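Local coordinates for malonyl CoA-acyl carrier protein transacylase (Staphylococcus aureus, PDB 3IM9), which catalyses the transfer of the malonyl group from malonyl-CoA to holo-acyl carrier protein, a reaction that feeds fatty acid biosynthesis, at residues A129-T132 and G133-S136; S203-H207 and S208-K212. One frame throughout, in Å; residues are numbered along the deposited sequence.

Contact 1 (A129-T132 and G133-S136); sequences AFPT and GVGS
The carbonyl oxygen of Pro131 is approached by two partners, the backbone N of Val134 and a water. The water lies 2.8 Å from Pro131 O and accepts from the backbone, its oxygen standing 2.9 Å from Gly135 N, linking Pro131 to Gly135, one residue past the direct bond. That direct bond, Val134 N to Pro131 O at 3.2 Å, is fairly straight (155° at the hydrogen), with the donor tilted 25° from the carbonyl plane. It closes a type II beta turn from Pro131 to Val134, the corner where the chain leaves helix 112-128 and turns into strand 135-141. Gly133 holds the third position with a positive phi, as glycine commonly does in type II turns; the corner is a worked example of that preference. Val134 turns its side chain toward Phe130 and Pro131. Its CG1 is anti to the backbone N (chi1 171°), and this sends the two methyls to different neighbours: CG1 lies obliquely beside the Phe130 ring, 3.8 Å from Phe130 CD2, while CG2 rests 3.9 Å from Pro131 CD. The Phe130 and Val134 side chains cross at about a right angle. Elsewhere in the chain, Phe130 also packs on Val213, and the backbone of Val134 is hydrogen-bonded to that of Lys179.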
loop_
_atom_site.group_PDB
_atom_site.type_symbol
_atom_site.label_atom_id
_atom_site.label_comp_id
_atom_site.label_asym_id
_atom_site.label_seq_id
_atom_site.Cartn_x
_atom_site.Cartn_y
_atom_site.Cartn_z
ATOM N N ALA A 129 16.557 4.564 7.202
ATOM C CA ALA A 129 17.373 3.440 6.764
ATOM C C ALA A 129 18.690 3.954 6.138
ATOM O O ALA A 129 19.797 3.370 6.390
ATOM C CB ALA A 129 16.607 2.537 5.820
ATOM N N PHE A 130 18.614 4.993 5.324
ATOM C CA PHE A 130 19.807 5.523 4.618
ATOM C C PHE A 130 19.828 7.034 4.748
ATOM O O PHE A 130 18.800 7.669 4.764
ATOM C CB PHE A 130 19.794 5.133 3.129
ATOM C CG PHE A 130 19.938 3.678 2.906
ATOM C CD1 PHE A 130 18.792 2.861 2.842
ATOM C CD2 PHE A 130 21.188 3.075 2.835
ATOM C CE1 PHE A 130 18.903 1.496 2.663
ATOM C CE2 PHE A 130 21.322 1.689 2.674
ATOM C CZ PHE A 130 20.153 0.884 2.561
ATOM N N PRO A 131 21.042 7.619 4.828
ATOM C CA PRO A 131 21.131 9.047 4.809
ATOM C C PRO A 131 20.579 9.669 3.535
ATOM O O PRO A 131 20.549 8.984 2.472
ATOM C CB PRO A 131 22.654 9.274 4.895
ATOM C CG PRO A 131 23.300 7.920 5.217
ATOM C CD PRO A 131 22.312 6.891 4.760
ATOM N N THR A 132 20.181 10.930 3.607
ATOM C CA THR A 132 19.639 11.673 2.458
ATOM C C THR A 132 20.616 11.549 1.287
ATOM O O THR A 132 21.864 11.718 1.437
ATOM C CB THR A 132 19.473 13.206 2.755
ATOM O OG1 THR A 132 18.605 13.342 3.881
ATOM C CG2 THR A 132 18.757 13.882 1.612
ATOM N N GLY A 133 20.067 11.217 0.105
ATOM C CA GLY A 133 20.879 11.248 -1.029
ATOM C C GLY A 133 21.418 9.884 -1.472
ATOM O O GLY A 133 21.989 9.784 -2.578
ATOM N N VAL A 134 21.299 8.828 -0.636
ATOM C CA VAL A 134 21.898 7.493 -0.947
ATOM C C VAL A 134 20.950 6.702 -1.848
ATOM O O VAL A 134 21.401 6.056 -2.800
ATOM C CB VAL A 134 22.179 6.760 0.352
ATOM C CG1 VAL A 134 22.570 5.345 0.103
ATOM C CG2 VAL A 134 23.412 7.478 1.073
ATOM N N GLY A 135 19.651 6.646 -1.484
ATOM C CA GLY A 135 18.698 5.784 -2.257
ATOM C C GLY A 135 17.474 6.560 -2.605
ATOM O O GLY A 135 17.066 7.539 -1.913
ATOM N N SER A 136 16.869 6.142 -3.705
ATOM C CA SER A 136 15.662 6.851 -4.121
ATOM C C SER A 136 14.769 5.931 -4.968
ATOM O O SER A 136 15.035 4.727 -5.077
ATOM C CB SER A 136 16.128 8.071 -4.939
ATOM O OG SER A 136 15.009 8.941 -5.179
HETATM O O HOH W 1 18.533 7.663 1.023
#

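Contact 2 (S203-H207 and S208-K212); sequences SGPFH and SSLMK. With ACT (acetate ion), chain C.
Met211 meets Phe206 at the edge of its ring, the two side chains running obliquely to each other. The sulfur sits 5.3 Å from the ring centroid and 85° off the normal, a Met-aromatic contact made in the ring plane, and the terminal methyl adds to it, with Met211 CE 3.8 Å from Phe206 CD1. Bends at chi2 (-53°) and chi3 (-65°) curl the thioether back and bring sulfur and methyl to the CD1 side of the ring. Over the centre of one face of the same ring stands Gly204 O, while farther round the edge lies OXT of an acetate, probably from the crystallisation liquor, 3.2 Å from Phe206 CE2. That oxygen is gripped by the backbone N and the hydroxyl of Ser203, each at 2.7 Å.

Pro205 packs against two side chains. Leu210 crosses it at about a right angle, Leu210 CB lying 3.9 Å from Pro205 CG, and Met211 passes it obliquely. The carbonyl of Pro205 accepts Ser208 OG at 2.8 Å, besides a long, weak bond from Ser208 N within a type II beta turn. Ser208 OG also accepts from Leu210 N, which makes an ST turn at the start of the 3-10 segment 209-211. At the turn's third position His207, with positive phi, has its CB pointing away from the 208-212 segment; its NE2 is hydrogen-bonded to Ser97 OG and its ND1 to Ser259 O, consistent with the Ser-His catalytic pair inferred by similarity for FabD enzymes.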
loop_
_atom_site.group_PDB
_atom_site.type_symbol
_atom_site.label_atom_id
_atom_site.label_comp_id
_atom_site.label_asym_id
_atom_site.label_seq_id
_atom_site.Cartn_x
_atom_site.Cartn_y
_atom_site.Cartn_z
ATOM N N SER A 203 12.305 8.992 0.895
ATOM C CA SER A 203 13.539 9.122 1.672
ATOM C C SER A 203 14.540 8.007 1.475
ATOM O O SER A 203 15.757 8.107 1.854
ATOM C CB SER A 203 13.216 9.436 3.127
ATOM O OG SER A 203 12.373 8.508 3.702
ATOM N N GLY A 204 14.127 6.964 0.760
ATOM C CA GLY A 204 15.116 5.930 0.580
ATOM C C GLY A 204 14.710 4.988 -0.567
ATOM O O GLY A 204 13.718 5.239 -1.260
ATOM N N PRO A 205 15.421 3.862 -0.719
ATOM C CA PRO A 205 15.306 2.957 -1.834
ATOM C C PRO A 205 14.309 1.867 -1.408
ATOM O O PRO A 205 14.598 0.690 -1.343
ATOM C CB PRO A 205 16.767 2.450 -2.022
ATOM C CG PRO A 205 17.235 2.349 -0.545
ATOM C CD PRO A 205 16.626 3.555 0.124
ATOM N N PHE A 206 13.056 2.297 -1.233
ATOM C CA PHE A 206 12.033 1.372 -0.692
ATOM C C PHE A 206 11.704 0.248 -1.662
ATOM O O PHE A 206 11.767 0.399 -2.910
ATOM C CB PHE A 206 10.751 2.122 -0.271
ATOM C CG PHE A 206 11.019 3.292 0.681
ATOM C CD1 PHE A 206 12.046 3.216 1.645
ATOM C CD2 PHE A 206 10.241 4.443 0.565
ATOM C CE1 PHE A 206 12.314 4.341 2.516
ATOM C CE2 PHE A 206 10.460 5.517 1.461
ATOM C CZ PHE A 206 11.517 5.447 2.392
ATOM N N HIS A 207 11.362 -0.902 -1.102
ATOM C CA HIS A 207 11.008 -2.110 -1.886
ATOM C C HIS A 207 12.125 -2.530 -2.848
ATOM O O HIS A 207 11.881 -3.167 -3.867
ATOM C CB HIS A 207 9.646 -1.946 -2.633
ATOM C CG HIS A 207 8.537 -1.860 -1.675
ATOM N ND1 HIS A 207 8.168 -2.955 -0.887
ATOM C CD2 HIS A 207 7.799 -0.811 -1.276
ATOM C CE1 HIS A 207 7.141 -2.567 -0.120
ATOM N NE2 HIS A 207 6.928 -1.276 -0.317
ATOM N N SER A 208 13.353 -2.215 -2.474
ATOM C CA SER A 208 14.555 -2.782 -3.162
ATOM C C SER A 208 15.304 -3.633 -2.129
ATOM O O SER A 208 15.112 -3.550 -0.869
ATOM C CB SER A 208 15.442 -1.641 -3.670
ATOM O OG SER A 208 16.290 -1.154 -2.587
ATOM N N SER A 209 16.182 -4.480 -2.641
ATOM C CA SER A 209 17.023 -5.367 -1.785
ATOM C C SER A 209 17.890 -4.571 -0.765
ATOM O O SER A 209 18.262 -5.116 0.304
ATOM C CB SER A 209 17.886 -6.259 -2.711
ATOM O OG SER A 209 18.741 -5.424 -3.481
ATOM N N LEU A 210 18.122 -3.258 -1.023
ATOM C CA LEU A 210 18.824 -2.450 -0.040
ATOM C C LEU A 210 18.085 -2.344 1.306
ATOM O O LEU A 210 18.741 -2.147 2.321
ATOM C CB LEU A 210 19.094 -1.041 -0.577
ATOM C CG LEU A 210 19.998 -0.979 -1.884
ATOM C CD1 LEU A 210 20.039 0.411 -2.391
ATOM C CD2 LEU A 210 21.395 -1.470 -1.426
ATOM N N MET A 211 16.736 -2.534 1.305
ATOM C CA MET A 211 15.993 -2.374 2.555
ATOM C C MET A 211 16.197 -3.568 3.511
ATOM O O MET A 211 15.659 -3.562 4.610
ATOM C CB MET A 211 14.515 -2.184 2.247
ATOM C CG MET A 211 14.237 -0.864 1.412
ATOM S SD MET A 211 14.951 0.614 2.185
ATOM C CE MET A 211 13.964 0.709 3.773
ATOM N N LYS A 212 17.000 -4.563 3.085
ATOM C CA LYS A 212 17.349 -5.614 4.085
ATOM C C LYS A 212 17.996 -5.037 5.317
ATOM O O LYS A 212 17.946 -5.662 6.408
ATOM C CB LYS A 212 18.261 -6.634 3.414
ATOM C CG LYS A 212 17.441 -7.498 2.526
ATOM C CD LYS A 212 18.374 -8.401 1.667
ATOM C CE LYS A 212 17.605 -9.220 0.560
ATOM N NZ LYS A 212 18.513 -10.103 -0.304
HETATM C C ACT C . 8.994 9.329 2.489
HETATM O O ACT C . 9.056 9.966 3.533
HETATM O OXT ACT C . 10.012 8.603 2.299
HETATM C CH3 ACT C . 7.852 9.385 1.541
#

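Contacts 1 and 2 lie side by side, their centres about 9 Å apart, and illustrate how a surface turn can be joined to a buried loop, here one that carries the probable active-site His207. Phe130 makes two of the joins: its CD1 lies 3.5 Å from Pro205 CD, and its CZ is 3.4 Å from Leu210 O. Ala129 CB touches Met211 CE at 3.8 Å, and Gly135 CA approaches Pro205 CB at 3.9 Å, so residues on both sides of the turn meet the 203-212 loop. The Phe130 side chain remains about 11 Å from that of His207, whereas the His207 side chain comes within about 3 Å of that of Ser97 and about 6 Å of the bound calcium ion.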